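Local coordinates for protein DNA-(apurinic or apyrimidinic site) endonuclease 2 (Xenopus laevis, PDB 6WCD) that nicks DNA weakly at apurinic or apyrimidinic sites in base excision repair and degrades DNA strands from the 3' end, here represented by its catalytic domain, at residues 19-22 / 23-27; 256-260 / 261-265; 279-283 / 284-288; 125-128 / 129-133; 165-168 / 169-173. One frame throughout, in Å; residues are numbered along the deposited sequence. Where two conformers were deposited one is given.

Interaction 1 (19-22 / 23-27); sequences KETL and DSLDA. With EDO (1,2-ethanediol), chain E.
The carboxylate of Asp23 is the flat group in this contact, and Lys19 meets it at OD2. Lys19 NZ lies 2.7 Å from Asp23 OD2, on the syn lone pair of that oxygen, and forms a salt bridge. The pair is an i to i+4 bridge near the end of helix 18-25, the helix of a beta-alpha-beta unit between strands 2-7 and 29-33. The Lys19 chain runs out extended and turns only at its last torsion (chi4 -54°), which brings NZ back to the acid. The other oxygen, Asp23 OD1, takes a bond from a water at 2.8 Å and a second from Tyr52. That water also sits by Lys19 NZ as a weak partner. A 1,2-ethanediol, probably from the crystallisation liquor, accepts another weak bond from the same amine. Both carboxylate oxygens are therefore occupied, which should hold the group in its rotation.

In the conformer given here, Ser24 OG turns back on the helix and donates to Thr21 O at 2.7 Å. Leu22 and Leu25 pack on Ile30 of the neighbouring strand, and Thr21 and Leu25 reach Trp6. Asp26 leaves the helix with positive phi (52°). One water bridges the last helical turn and the chain just after it: it donates to Leu22 O at 2.8 Å and accepts from Ala27 N at 3.1 Å.

Interaction 2 (256-260 / 261-265); sequences CWCSA and SGARQ
Arg264 lies along the indole of Trp257 from CB to the guanidinium carbon. Arg264 CA stands over the five-membered ring, 3.9 Å from its centroid, in a CH-pi contact. Arg264 CB is 4.0 Å from Trp257 CG. Arg264 CG lies above the ring plane nearest Trp257 CD2, and Arg264 CD moves on to Trp257 CE3 at 3.8 Å. Arg264 NE then reaches Trp257 CZ3. With CG anti to the backbone N (chi1 -171°) and an extended chain, the arginine follows the ring from the pyrrole to the benzene part. The guanidinium ends nearly parallel to the indole, the planes 13° apart, with Trp257 CZ3 over one face. Its NH2 bonds to the carbonyls of Pro293 and Val295.

The backbone turns back on itself: a type I' beta turn from Ala260 to Ala263 joins the short strand 256-257 to helix 263-266, and Gly262 is the N-cap residue. The turn lies beside the magnesium site, the Ser259 side chain about 4 Å from that of Asp299. It is closed by a weak bond from Ala263 N to Ala260 O. Trp257 NE1 bonds to Asn267. Replacing Trp257 by an alanine removes the ring, which would probably leave the Arg264 chain freer to turn and Asn267 without its indole N-H. Ala263 CB packs on Cys258 SG at 3.7 Å. A water donates to Cys258 O and accepts from Arg264 N at 3.0 Å.

Interaction 3 (279-283 / 284-288); sequences RELVE and SEFLD
Leu281 O receives two backbone N-H groups from farther along the chain. Glu285 N gives the short bond, 2.8 Å to Leu281 O. Phe286 N adds a weak, longer one, and has a second weak bond to Val282 O. Beside this, Val282 CG2 sits over the centre of the Phe286 ring in a CH-pi contact, 4.2 Å from the centroid and 10° off the normal. Leu281 CD2 meets Phe286 CE1 at 3.9 Å. The same leucine crosses Glu285 at about a right angle, with Leu281 CD1 3.9 Å from Glu285 CB.

Here the chain goes from helix 279-285 to strand 286-291, an outermost strand of the six-stranded sheet. The ring of Phe286 also touches Ile179, Phe246, Ala305 and Met307. A serine in place of Phe286 would probably open a gap among these residues and leave Val282 without the ring it covers. Farther on, Leu287 and Asp288 both face Phe306 in a classic beta bulge.

Interaction 4 (125-128 / 129-133); sequences RILN and CEDKE
Arg125 and Glu133 cross at about a right angle, their guanidinium and carboxylate planes 54° apart. The arginine chain is folded at chi2 and chi3, which brings NE in above the carboxylate plane. Arg125 NE to Glu133 OE2 is 2.7 Å, a salt bridge well tilted from either plane. Glu133 CG covers one face of the guanidinium. Arg125 NH2 bonds to Thr135.

Asn128 and Lys132 cross obliquely. Asn128 OD1 is gripped from opposite faces of its plane: Glu130 N comes at 2.8 Å from Asn128 OD1, and Lys132 N at 3.0 Å from the same oxygen. Leu127 and Asp131 lie side by side and point the same way.

A type I turn from Asn128 to Asp131 closes with Asp131 N to Asn128 O at 2.9 Å. Leu127 and Glu133 form an antiparallel non-hydrogen-bonded pair. The hairpin joins strands 119-127 and 133-142, and Arg125, Leu127 and Glu133 rest on Ile312 of strand 310-312.

Interaction 5 (165-168 / 169-173); sequences QTRA and EAILQ
Gln165 has CG anti to the backbone N (chi1 178°), while Glu169 has CG beside its own N (chi1 -67°); with both chains extended, the two groups meet one turn apart. They lie side by side on helix 152-173, the helix of a beta-alpha-beta unit between strands 133-142 and 177-181. Gln165 NE2 donates to Glu169 OE2 at 3.0 Å, with an N-H...O angle of 162°. The amide and carboxylate planes stand almost perpendicular. Glu169 OE2 lies in the amide plane of Gln165. Gln165 NE2 comes from above the carboxylate plane. Gln165 OE1 is taken by Gln213, which helps to fix the rotation of the amide. Both side chains also touch Phe214 of helix 206-214.

On another side of the helix Ile171 comes up against the Arg167 chain. Arg167 NH2 bonds to Gly97 O. Ala168 and Ile171 face the sheet, where they pack on Ile139, and Ala168 also meets Ile180. The backbone between the halves is regular: Ile171 N bonds to Arg167 O and Leu172 N to Ala168 O, both at 3.0 Å. The tip of Ile171 is close to the arginine, its CD1 3.7 Å from Arg167 NE.

From the N terminus the order is interaction 1, 4, 5, 2 and 3. Each is a local contact in one continuous piece of chain, so they follow in series; none nests or crosses. Interaction 1 lies in the helix between strands 2-7 and 29-33. Interaction 4 closes a hairpin in the eight-stranded sheet, which interaction 2 also reaches, about 42 Å away between centres. Interaction 5 belongs to the helix between strands 133-142 and 177-181. Interaction 3 leads into an outermost strand of the six-stranded sheet. It touches interaction 4 directly: Glu285 OE2 lies 2.9 Å from Cys129 N, probably as a hydrogen bond.

Interaction 1 (19-22 / 23-27)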
loop_
_atom_site.group_PDB
_atom_site.type_symbol
_atom_site.label_atom_id
_atom_site.label_comp_id
_atom_site.label_asym_id
_atom_site.label_seq_id
_atom_site.Cartn_x
_atom_site.Cartn_y
_atom_site.Cartn_z
ATOM N N LYS A 19 -16.403 -7.119 6.911
ATOM C CA LYS A 19 -17.271 -6.868 5.777
ATOM C C LYS A 19 -17.909 -5.492 5.864
ATOM O O LYS A 19 -17.938 -4.739 4.885
ATOM C CB LYS A 19 -18.353 -7.940 5.663
ATOM C CG LYS A 19 -19.184 -7.747 4.396
ATOM C CD LYS A 19 -20.092 -8.912 4.158
ATOM C CE LYS A 19 -20.805 -8.771 2.819
ATOM N NZ LYS A 19 -21.508 -7.473 2.700
ATOM N N GLU A 20 -18.425 -5.142 7.050
ATOM C CA GLU A 20 -19.056 -3.841 7.240
ATOM C C GLU A 20 -18.046 -2.732 6.949
ATOM O O GLU A 20 -18.357 -1.764 6.238
ATOM C CB GLU A 20 -19.605 -3.724 8.667
ATOM C CG GLU A 20 -20.097 -2.349 9.030
ATOM C CD GLU A 20 -20.643 -2.239 10.463
ATOM O OE1 GLU A 20 -20.898 -3.277 11.115
ATOM O OE2 GLU A 20 -20.807 -1.096 10.939
ATOM N N THR A 21 -16.829 -2.843 7.519
ATOM C CA THR A 21 -15.808 -1.827 7.283
ATOM C C THR A 21 -15.481 -1.690 5.811
ATOM O O THR A 21 -15.492 -0.568 5.277
ATOM C CB THR A 21 -14.570 -2.203 8.095
ATOM O OG1 THR A 21 -14.927 -2.173 9.487
ATOM C CG2 THR A 21 -13.384 -1.280 7.805
ATOM N N LEU A 22 -15.200 -2.798 5.121
ATOM C CA LEU A 22 -14.810 -2.685 3.720
ATOM C C LEU A 22 -15.944 -2.119 2.877
ATOM O O LEU A 22 -15.725 -1.225 2.053
ATOM C CB LEU A 22 -14.368 -4.044 3.143
ATOM C CG LEU A 22 -13.142 -4.677 3.765
ATOM C CD1 LEU A 22 -12.901 -6.038 3.097
ATOM C CD2 LEU A 22 -11.940 -3.786 3.609
ATOM N N ASP A 23 -17.173 -2.621 3.064
ATOM C CA ASP A 23 -18.291 -2.085 2.281
ATOM C C ASP A 23 -18.429 -0.582 2.480
ATOM O O ASP A 23 -18.759 0.148 1.537
ATOM C CB ASP A 23 -19.563 -2.803 2.688
ATOM C CG ASP A 23 -19.636 -4.266 2.182
ATOM O OD1 ASP A 23 -18.757 -4.730 1.432
ATOM O OD2 ASP A 23 -20.615 -4.972 2.533
ATOM N N SER A 24 -18.211 -0.094 3.715
ATOM C CA SER A 24 -18.395 1.313 4.035
ATOM C C SER A 24 -17.390 2.200 3.315
ATOM O O SER A 24 -17.654 3.387 3.103
ATOM C CB SER A 24 -18.292 1.540 5.540
ATOM O OG SER A 24 -16.944 1.541 6.000
ATOM N N LEU A 25 -16.235 1.656 2.974
ATOM C CA LEU A 25 -15.196 2.412 2.294
ATOM C C LEU A 25 -15.514 2.606 0.823
ATOM O O LEU A 25 -14.913 3.480 0.163
ATOM C CB LEU A 25 -13.855 1.722 2.464
ATOM C CG LEU A 25 -13.325 1.682 3.870
ATOM C CD1 LEU A 25 -12.162 0.742 3.977
ATOM C CD2 LEU A 25 -12.878 3.083 4.311
ATOM N N ASP A 26 -16.437 1.811 0.273
ATOM C CA ASP A 26 -17.026 1.981 -1.068
ATOM C C ASP A 26 -15.943 2.123 -2.148
ATOM O O ASP A 26 -15.835 3.161 -2.817
ATOM C CB ASP A 26 -17.964 3.192 -1.111
ATOM C CG ASP A 26 -18.805 3.243 -2.374
ATOM O OD1 ASP A 26 -18.957 2.194 -3.042
ATOM O OD2 ASP A 26 -19.288 4.336 -2.705
ATOM N N ALA A 27 -15.187 1.040 -2.357
ATOM C CA ALA A 27 -14.121 1.043 -3.334
ATOM C C ALA A 27 -13.926 -0.336 -3.958
ATOM O O ALA A 27 -14.281 -1.361 -3.368
ATOM C CB ALA A 27 -12.786 1.480 -2.721
HETATM C C1 EDO E . -22.069 -8.499 -0.983
HETATM O O1 EDO E . -22.801 -8.886 0.188
HETATM C C2 EDO E . -21.581 -9.751 -1.706
HETATM O O2 EDO E . -21.247 -9.421 -3.063
HETATM O O HOH W 1 -19.319 -7.302 0.522
HETATM O O HOH W 2 -16.234 -1.348 -0.683
#

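Interaction 2 (256-260 / 261-265)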
loop_
_atom_site.group_PDB
_atom_site.type_symbol
_atom_site.label_atom_id
_atom_site.label_comp_id
_atom_site.label_asym_id
_atom_site.label_seq_id
_atom_site.Cartn_x
_atom_site.Cartn_y
_atom_site.Cartn_z
ATOM N N CYS A 256 -2.466 10.663 10.075
ATOM C CA CYS A 256 -1.965 9.897 11.197
ATOM C C CYS A 256 -1.845 10.795 12.394
ATOM O O CYS A 256 -1.235 11.881 12.296
ATOM C CB CYS A 256 -0.626 9.262 10.858
ATOM S SG CYS A 256 0.064 8.219 12.220
ATOM N N TRP A 257 -2.354 10.315 13.555
ATOM C CA TRP A 257 -2.309 11.012 14.836
ATOM C C TRP A 257 -2.009 9.957 15.896
ATOM O O TRP A 257 -2.654 8.882 15.921
ATOM C CB TRP A 257 -3.635 11.696 15.179
ATOM C CG TRP A 257 -4.227 12.581 14.102
ATOM C CD1 TRP A 257 -4.144 13.908 14.014
ATOM C CD2 TRP A 257 -4.977 12.135 12.956
ATOM N NE1 TRP A 257 -4.807 14.364 12.896
ATOM C CE2 TRP A 257 -5.312 13.269 12.219
ATOM C CE3 TRP A 257 -5.385 10.883 12.509
ATOM C CZ2 TRP A 257 -6.042 13.214 11.077
ATOM C CZ3 TRP A 257 -6.145 10.829 11.329
ATOM C CH2 TRP A 257 -6.429 11.959 10.630
ATOM N N CYS A 258 -1.144 10.274 16.841
ATOM C CA CYS A 258 -0.843 9.269 17.836
ATOM C C CYS A 258 -2.046 8.955 18.713
ATOM O O CYS A 258 -2.888 9.779 18.957
ATOM C CB CYS A 258 0.375 9.638 18.662
ATOM S SG CYS A 258 0.122 11.113 19.683
ATOM N N SER A 259 -2.079 7.756 19.252
ATOM C CA SER A 259 -3.270 7.338 19.983
ATOM C C SER A 259 -3.450 8.143 21.255
ATOM O O SER A 259 -4.575 8.301 21.735
ATOM C CB SER A 259 -3.186 5.845 20.317
ATOM O OG SER A 259 -3.201 5.069 19.128
ATOM N N ALA A 260 -2.370 8.667 21.800
ATOM C CA ALA A 260 -2.432 9.232 23.136
ATOM C C ALA A 260 -2.712 10.728 23.110
ATOM O O ALA A 260 -2.525 11.414 22.103
ATOM C CB ALA A 260 -1.109 8.956 23.866
ATOM N N SER A 261 -3.156 11.238 24.264
ATOM C CA SER A 261 -3.087 12.663 24.579
ATOM C C SER A 261 -3.919 13.513 23.621
ATOM O O SER A 261 -3.663 14.729 23.472
ATOM C CB SER A 261 -1.625 13.144 24.608
ATOM O OG SER A 261 -0.883 12.437 25.597
ATOM N N GLY A 262 -4.944 12.907 23.025
ATOM C CA GLY A 262 -5.983 13.664 22.323
ATOM C C GLY A 262 -5.558 14.200 20.973
ATOM O O GLY A 262 -6.125 15.191 20.478
ATOM N N ALA A 263 -4.563 13.570 20.362
ATOM C CA ALA A 263 -3.945 14.146 19.176
ATOM C C ALA A 263 -4.929 14.297 18.028
ATOM O O ALA A 263 -4.857 15.253 17.264
ATOM C CB ALA A 263 -2.768 13.289 18.720
ATOM N N ARG A 264 -5.803 13.311 17.814
ATOM C CA ARG A 264 -6.670 13.449 16.646
ATOM C C ARG A 264 -7.611 14.622 16.778
ATOM O O ARG A 264 -7.948 15.272 15.776
ATOM C CB ARG A 264 -7.461 12.152 16.419
ATOM C CG ARG A 264 -8.238 12.145 15.091
ATOM C CD ARG A 264 -8.527 10.723 14.722
ATOM N NE ARG A 264 -9.240 10.616 13.445
ATOM C CZ ARG A 264 -9.408 9.446 12.822
ATOM N NH1 ARG A 264 -8.943 8.333 13.323
ATOM N NH2 ARG A 264 -10.067 9.429 11.692
ATOM N N GLN A 265 -8.024 14.945 18.001
ATOM C CA GLN A 265 -8.872 16.085 18.238
ATOM C C GLN A 265 -8.126 17.412 18.119
ATOM O O GLN A 265 -8.723 18.419 17.770
ATOM C CB GLN A 265 -9.481 15.978 19.643
ATOM C CG GLN A 265 -10.480 14.796 19.810
ATOM C CD GLN A 265 -9.863 13.408 19.580
ATOM O OE1 GLN A 265 -8.883 13.010 20.235
ATOM N NE2 GLN A 265 -10.442 12.665 18.634
HETATM O O HOH W 3 -5.620 10.574 18.974
#

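Interaction 3 (279-283 / 284-288)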
loop_
_atom_site.group_PDB
_atom_site.type_symbol
_atom_site.label_atom_id
_atom_site.label_comp_id
_atom_site.label_asym_id
_atom_site.label_seq_id
_atom_site.Cartn_x
_atom_site.Cartn_y
_atom_site.Cartn_z
ATOM N N ARG A 279 3.257 9.270 -13.764
ATOM C CA ARG A 279 2.789 10.568 -14.254
ATOM C C ARG A 279 1.612 10.412 -15.205
ATOM O O ARG A 279 0.579 11.085 -15.047
ATOM C CB ARG A 279 3.927 11.320 -14.927
ATOM C CG ARG A 279 5.094 11.654 -13.973
ATOM C CD ARG A 279 5.940 12.749 -14.615
ATOM N NE ARG A 279 7.127 13.115 -13.852
ATOM C CZ ARG A 279 7.640 14.350 -13.807
ATOM N NH1 ARG A 279 7.062 15.354 -14.443
ATOM N NH2 ARG A 279 8.745 14.589 -13.101
ATOM N N GLU A 280 1.743 9.544 -16.220
ATOM C CA GLU A 280 0.695 9.445 -17.228
ATOM C C GLU A 280 -0.638 8.977 -16.632
ATOM O O GLU A 280 -1.717 9.435 -17.049
ATOM C CB GLU A 280 1.135 8.508 -18.356
ATOM C CG GLU A 280 0.240 8.583 -19.577
ATOM C CD GLU A 280 0.611 7.572 -20.653
ATOM O OE1 GLU A 280 -0.308 7.021 -21.301
ATOM O OE2 GLU A 280 1.821 7.331 -20.849
ATOM N N LEU A 281 -0.601 8.038 -15.707
ATOM C CA LEU A 281 -1.810 7.550 -15.050
ATOM C C LEU A 281 -2.515 8.642 -14.292
ATOM O O LEU A 281 -3.733 8.806 -14.413
ATOM C CB LEU A 281 -1.432 6.415 -14.091
ATOM C CG LEU A 281 -2.600 5.754 -13.355
ATOM C CD1 LEU A 281 -3.507 4.962 -14.329
ATOM C CD2 LEU A 281 -2.054 4.880 -12.190
ATOM N N VAL A 282 -1.791 9.399 -13.488
ATOM C CA VAL A 282 -2.421 10.449 -12.698
ATOM C C VAL A 282 -3.005 11.531 -13.616
ATOM O O VAL A 282 -4.130 11.979 -13.418
ATOM C CB VAL A 282 -1.424 11.017 -11.672
ATOM C CG1 VAL A 282 -2.001 12.220 -10.910
ATOM C CG2 VAL A 282 -1.024 9.950 -10.718
ATOM N N GLU A 283 -2.244 11.971 -14.629
ATOM C CA GLU A 283 -2.686 13.044 -15.522
ATOM C C GLU A 283 -3.878 12.619 -16.361
ATOM O O GLU A 283 -4.750 13.447 -16.650
ATOM C CB GLU A 283 -1.546 13.467 -16.440
ATOM C CG GLU A 283 -0.411 14.169 -15.733
ATOM C CD GLU A 283 0.806 14.429 -16.647
ATOM O OE1 GLU A 283 0.857 13.867 -17.763
ATOM O OE2 GLU A 283 1.714 15.178 -16.235
ATOM N N SER A 284 -3.905 11.374 -16.824
ATOM C CA SER A 284 -4.942 10.983 -17.787
ATOM C C SER A 284 -6.088 10.182 -17.182
ATOM O O SER A 284 -7.177 10.179 -17.787
ATOM C CB SER A 284 -4.346 10.161 -18.920
ATOM O OG SER A 284 -3.384 10.931 -19.603
ATOM N N GLU A 285 -5.902 9.479 -16.081
ATOM C CA GLU A 285 -6.941 8.607 -15.576
ATOM C C GLU A 285 -7.485 8.986 -14.212
ATOM O O GLU A 285 -8.551 8.497 -13.847
ATOM C CB GLU A 285 -6.458 7.160 -15.514
ATOM C CG GLU A 285 -5.918 6.638 -16.892
ATOM C CD GLU A 285 -6.942 6.521 -18.005
ATOM O OE1 GLU A 285 -8.136 6.348 -17.692
ATOM O OE2 GLU A 285 -6.554 6.596 -19.212
ATOM N N PHE A 286 -6.782 9.793 -13.427
ATOM C CA PHE A 286 -7.310 10.155 -12.121
ATOM C C PHE A 286 -8.307 11.305 -12.232
ATOM O O PHE A 286 -8.142 12.233 -13.025
ATOM C CB PHE A 286 -6.199 10.578 -11.138
ATOM C CG PHE A 286 -5.515 9.458 -10.405
ATOM C CD1 PHE A 286 -4.999 8.354 -11.027
ATOM C CD2 PHE A 286 -5.336 9.558 -9.020
ATOM C CE1 PHE A 286 -4.327 7.356 -10.293
ATOM C CE2 PHE A 286 -4.673 8.564 -8.299
ATOM C CZ PHE A 286 -4.175 7.476 -8.940
ATOM N N LEU A 287 -9.353 11.229 -11.397
ATOM C CA LEU A 287 -10.287 12.314 -11.198
ATOM C C LEU A 287 -10.040 13.088 -9.898
ATOM O O LEU A 287 -10.312 14.310 -9.864
ATOM C CB LEU A 287 -11.729 11.771 -11.208
ATOM C CG LEU A 287 -12.185 11.268 -12.573
ATOM C CD1 LEU A 287 -13.413 10.395 -12.384
ATOM C CD2 LEU A 287 -12.489 12.379 -13.543
ATOM N N ASP A 288 -9.660 12.396 -8.840
ATOM C CA ASP A 288 -9.416 13.046 -7.558
ATOM C C ASP A 288 -8.646 12.091 -6.673
ATOM O O ASP A 288 -8.557 10.892 -6.934
ATOM C CB ASP A 288 -10.727 13.467 -6.913
ATOM C CG ASP A 288 -10.583 14.597 -5.869
ATOM O OD1 ASP A 288 -9.466 15.107 -5.579
ATOM O OD2 ASP A 288 -11.666 15.016 -5.354
HETATM O O HOH W 4 -6.024 13.707 -14.148
#

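Interaction 4 (125-128 / 129-133)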
loop_
_atom_site.group_PDB
_atom_site.type_symbol
_atom_site.label_atom_id
_atom_site.label_comp_id
_atom_site.label_asym_id
_atom_site.label_seq_id
_atom_site.Cartn_x
_atom_site.Cartn_y
_atom_site.Cartn_z
ATOM N N ARG A 125 -6.028 -5.673 -15.292
ATOM C CA ARG A 125 -6.184 -5.069 -16.613
ATOM C C ARG A 125 -7.223 -3.955 -16.520
ATOM O O ARG A 125 -8.224 -4.073 -15.798
ATOM C CB ARG A 125 -6.618 -6.110 -17.618
ATOM C CG ARG A 125 -5.540 -7.152 -17.905
ATOM C CD ARG A 125 -4.310 -6.558 -18.664
ATOM N NE ARG A 125 -4.440 -6.716 -20.119
ATOM C CZ ARG A 125 -3.604 -6.219 -21.032
ATOM N NH1 ARG A 125 -3.824 -6.449 -22.318
ATOM N NH2 ARG A 125 -2.557 -5.488 -20.687
ATOM N N ILE A 126 -6.980 -2.873 -17.253
ATOM C CA ILE A 126 -7.865 -1.709 -17.217
ATOM C C ILE A 126 -8.037 -1.242 -18.657
ATOM O O ILE A 126 -7.204 -1.489 -19.534
ATOM C CB ILE A 126 -7.352 -0.544 -16.334
ATOM C CG1 ILE A 126 -5.974 -0.040 -16.816
ATOM C CG2 ILE A 126 -7.377 -0.925 -14.866
ATOM C CD1 ILE A 126 -5.567 1.304 -16.234
ATOM N N LEU A 127 -9.161 -0.549 -18.920
ATOM C CA LEU A 127 -9.381 0.141 -20.177
ATOM C C LEU A 127 -9.128 1.626 -19.968
ATOM O O LEU A 127 -9.715 2.229 -19.073
ATOM C CB LEU A 127 -10.793 -0.107 -20.687
ATOM C CG LEU A 127 -11.091 -1.576 -21.010
ATOM C CD1 LEU A 127 -12.594 -1.746 -21.227
ATOM C CD2 LEU A 127 -10.327 -2.001 -22.236
ATOM N N ASN A 128 -8.238 2.201 -20.761
ATOM C CA ASN A 128 -7.826 3.579 -20.555
ATOM C C ASN A 128 -8.761 4.544 -21.277
ATOM O O ASN A 128 -9.798 4.165 -21.833
ATOM C CB ASN A 128 -6.353 3.744 -20.983
ATOM C CG ASN A 128 -6.157 3.764 -22.481
ATOM O OD1 ASN A 128 -7.078 3.786 -23.312
ATOM N ND2 ASN A 128 -4.883 3.827 -22.861
ATOM N N CYS A 129 -8.398 5.832 -21.339
ATOM C CA CYS A 129 -9.354 6.798 -21.872
ATOM C C CYS A 129 -9.538 6.711 -23.388
ATOM O O CYS A 129 -10.469 7.359 -23.918
ATOM C CB CYS A 129 -8.942 8.213 -21.452
ATOM S SG CYS A 129 -7.232 8.679 -21.904
ATOM N N GLU A 130 -8.723 5.933 -24.104
ATOM C CA GLU A 130 -8.927 5.645 -25.510
ATOM C C GLU A 130 -9.531 4.262 -25.721
ATOM O O GLU A 130 -9.610 3.799 -26.846
ATOM C CB GLU A 130 -7.593 5.733 -26.269
ATOM C CG GLU A 130 -6.791 7.011 -25.992
ATOM C CD GLU A 130 -7.527 8.268 -26.429
ATOM O OE1 GLU A 130 -8.253 8.215 -27.446
ATOM O OE2 GLU A 130 -7.391 9.306 -25.744
ATOM N N ASP A 131 -9.975 3.649 -24.647
ATOM C CA ASP A 131 -10.525 2.288 -24.572
ATOM C C ASP A 131 -9.525 1.225 -25.034
ATOM O O ASP A 131 -9.920 0.194 -25.598
ATOM C CB ASP A 131 -11.845 2.157 -25.316
ATOM C CG ASP A 131 -12.750 1.080 -24.697
ATOM O OD1 ASP A 131 -12.703 0.932 -23.497
ATOM O OD2 ASP A 131 -13.514 0.474 -25.536
ATOM N N LYS A 132 -8.242 1.494 -24.824
ATOM C CA LYS A 132 -7.197 0.487 -24.994
ATOM C C LYS A 132 -6.941 -0.224 -23.691
ATOM O O LYS A 132 -6.951 0.375 -22.618
ATOM C CB LYS A 132 -5.880 1.127 -25.470
ATOM C CG LYS A 132 -4.728 0.144 -25.598
ATOM C CD LYS A 132 -3.432 0.823 -26.041
ATOM C CE LYS A 132 -2.228 -0.058 -25.746
ATOM N NZ LYS A 132 -2.592 -1.508 -25.716
ATOM N N GLU A 133 -6.680 -1.527 -23.788
ATOM C CA GLU A 133 -6.376 -2.309 -22.600
ATOM C C GLU A 133 -4.928 -2.129 -22.192
ATOM O O GLU A 133 -4.017 -2.249 -23.032
ATOM C CB GLU A 133 -6.653 -3.792 -22.854
ATOM C CG GLU A 133 -6.751 -4.607 -21.570
ATOM C CD GLU A 133 -7.253 -6.020 -21.814
ATOM O OE1 GLU A 133 -7.959 -6.231 -22.830
ATOM O OE2 GLU A 133 -6.934 -6.915 -20.998
#

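Interaction 5 (165-168 / 169-173)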
loop_
_atom_site.group_PDB
_atom_site.type_symbol
_atom_site.label_atom_id
_atom_site.label_comp_id
_atom_site.label_asym_id
_atom_site.label_seq_id
_atom_site.Cartn_x
_atom_site.Cartn_y
_atom_site.Cartn_z
ATOM N N GLN A 165 11.681 1.368 -4.848
ATOM C CA GLN A 165 11.921 2.136 -6.070
ATOM C C GLN A 165 12.364 1.241 -7.203
ATOM O O GLN A 165 11.877 1.368 -8.356
ATOM C CB GLN A 165 12.931 3.250 -5.799
ATOM C CG GLN A 165 13.264 4.040 -7.009
ATOM C CD GLN A 165 14.007 5.290 -6.697
ATOM O OE1 GLN A 165 14.531 5.466 -5.603
ATOM N NE2 GLN A 165 14.111 6.172 -7.700
ATOM N N THR A 166 13.309 0.357 -6.927
ATOM C CA THR A 166 13.820 -0.536 -7.963
ATOM C C THR A 166 12.685 -1.334 -8.580
ATOM O O THR A 166 12.576 -1.460 -9.804
ATOM C CB THR A 166 14.873 -1.462 -7.362
ATOM O OG1 THR A 166 16.005 -0.696 -6.925
ATOM C CG2 THR A 166 15.397 -2.442 -8.420
ATOM N N ARG A 167 11.842 -1.923 -7.746
ATOM C CA ARG A 167 10.793 -2.784 -8.274
ATOM C C ARG A 167 9.746 -1.976 -9.038
ATOM O O ARG A 167 9.299 -2.382 -10.109
ATOM C CB ARG A 167 10.141 -3.569 -7.137
ATOM C CG ARG A 167 9.051 -4.527 -7.628
ATOM C CD ARG A 167 9.655 -5.634 -8.482
ATOM N NE ARG A 167 8.680 -6.598 -8.990
ATOM C CZ ARG A 167 8.149 -7.567 -8.261
ATOM N NH1 ARG A 167 8.434 -7.681 -6.991
ATOM N NH2 ARG A 167 7.286 -8.437 -8.812
ATOM N N ALA A 168 9.293 -0.863 -8.459
ATOM C CA ALA A 168 8.219 -0.085 -9.071
ATOM C C ALA A 168 8.646 0.464 -10.414
ATOM O O ALA A 168 7.864 0.435 -11.382
ATOM C CB ALA A 168 7.813 1.034 -8.137
ATOM N N GLU A 169 9.886 0.948 -10.517
ATOM C CA GLU A 169 10.379 1.466 -11.796
ATOM C C GLU A 169 10.575 0.347 -12.808
ATOM O O GLU A 169 10.348 0.558 -14.020
ATOM C CB GLU A 169 11.651 2.283 -11.568
ATOM C CG GLU A 169 11.317 3.547 -10.790
ATOM C CD GLU A 169 12.494 4.476 -10.590
ATOM O OE1 GLU A 169 13.632 4.179 -11.051
ATOM O OE2 GLU A 169 12.268 5.517 -9.960
ATOM N N ALA A 170 10.928 -0.856 -12.362
ATOM C CA ALA A 170 11.105 -1.939 -13.323
ATOM C C ALA A 170 9.763 -2.387 -13.881
ATOM O O ALA A 170 9.643 -2.637 -15.093
ATOM C CB ALA A 170 11.807 -3.131 -12.680
ATOM N N ILE A 171 8.745 -2.443 -13.038
ATOM C CA ILE A 171 7.412 -2.792 -13.553
ATOM C C ILE A 171 6.971 -1.721 -14.532
ATOM O O ILE A 171 6.464 -2.020 -15.621
ATOM C CB ILE A 171 6.413 -2.962 -12.395
ATOM C CG1 ILE A 171 6.830 -4.157 -11.541
ATOM C CG2 ILE A 171 4.990 -3.102 -12.921
ATOM C CD1 ILE A 171 6.136 -4.199 -10.152
ATOM N N LEU A 172 7.194 -0.453 -14.189
ATOM C CA LEU A 172 6.754 0.649 -15.045
ATOM C C LEU A 172 7.475 0.622 -16.378
ATOM O O LEU A 172 6.867 0.848 -17.434
ATOM C CB LEU A 172 6.969 1.976 -14.340
ATOM C CG LEU A 172 6.510 3.239 -15.047
ATOM C CD1 LEU A 172 4.983 3.165 -15.109
ATOM C CD2 LEU A 172 7.013 4.487 -14.308
ATOM N N GLN A 173 8.773 0.274 -16.361
ATOM C CA GLN A 173 9.536 0.196 -17.597
ATOM C C GLN A 173 9.003 -0.885 -18.534
ATOM O O GLN A 173 9.168 -0.770 -19.770
ATOM C CB GLN A 173 11.011 -0.044 -17.246
ATOM C CG GLN A 173 11.951 -0.172 -18.458
ATOM C CD GLN A 173 11.975 1.087 -19.302
ATOM O OE1 GLN A 173 11.622 2.171 -18.835
ATOM N NE2 GLN A 173 12.380 0.948 -20.556
#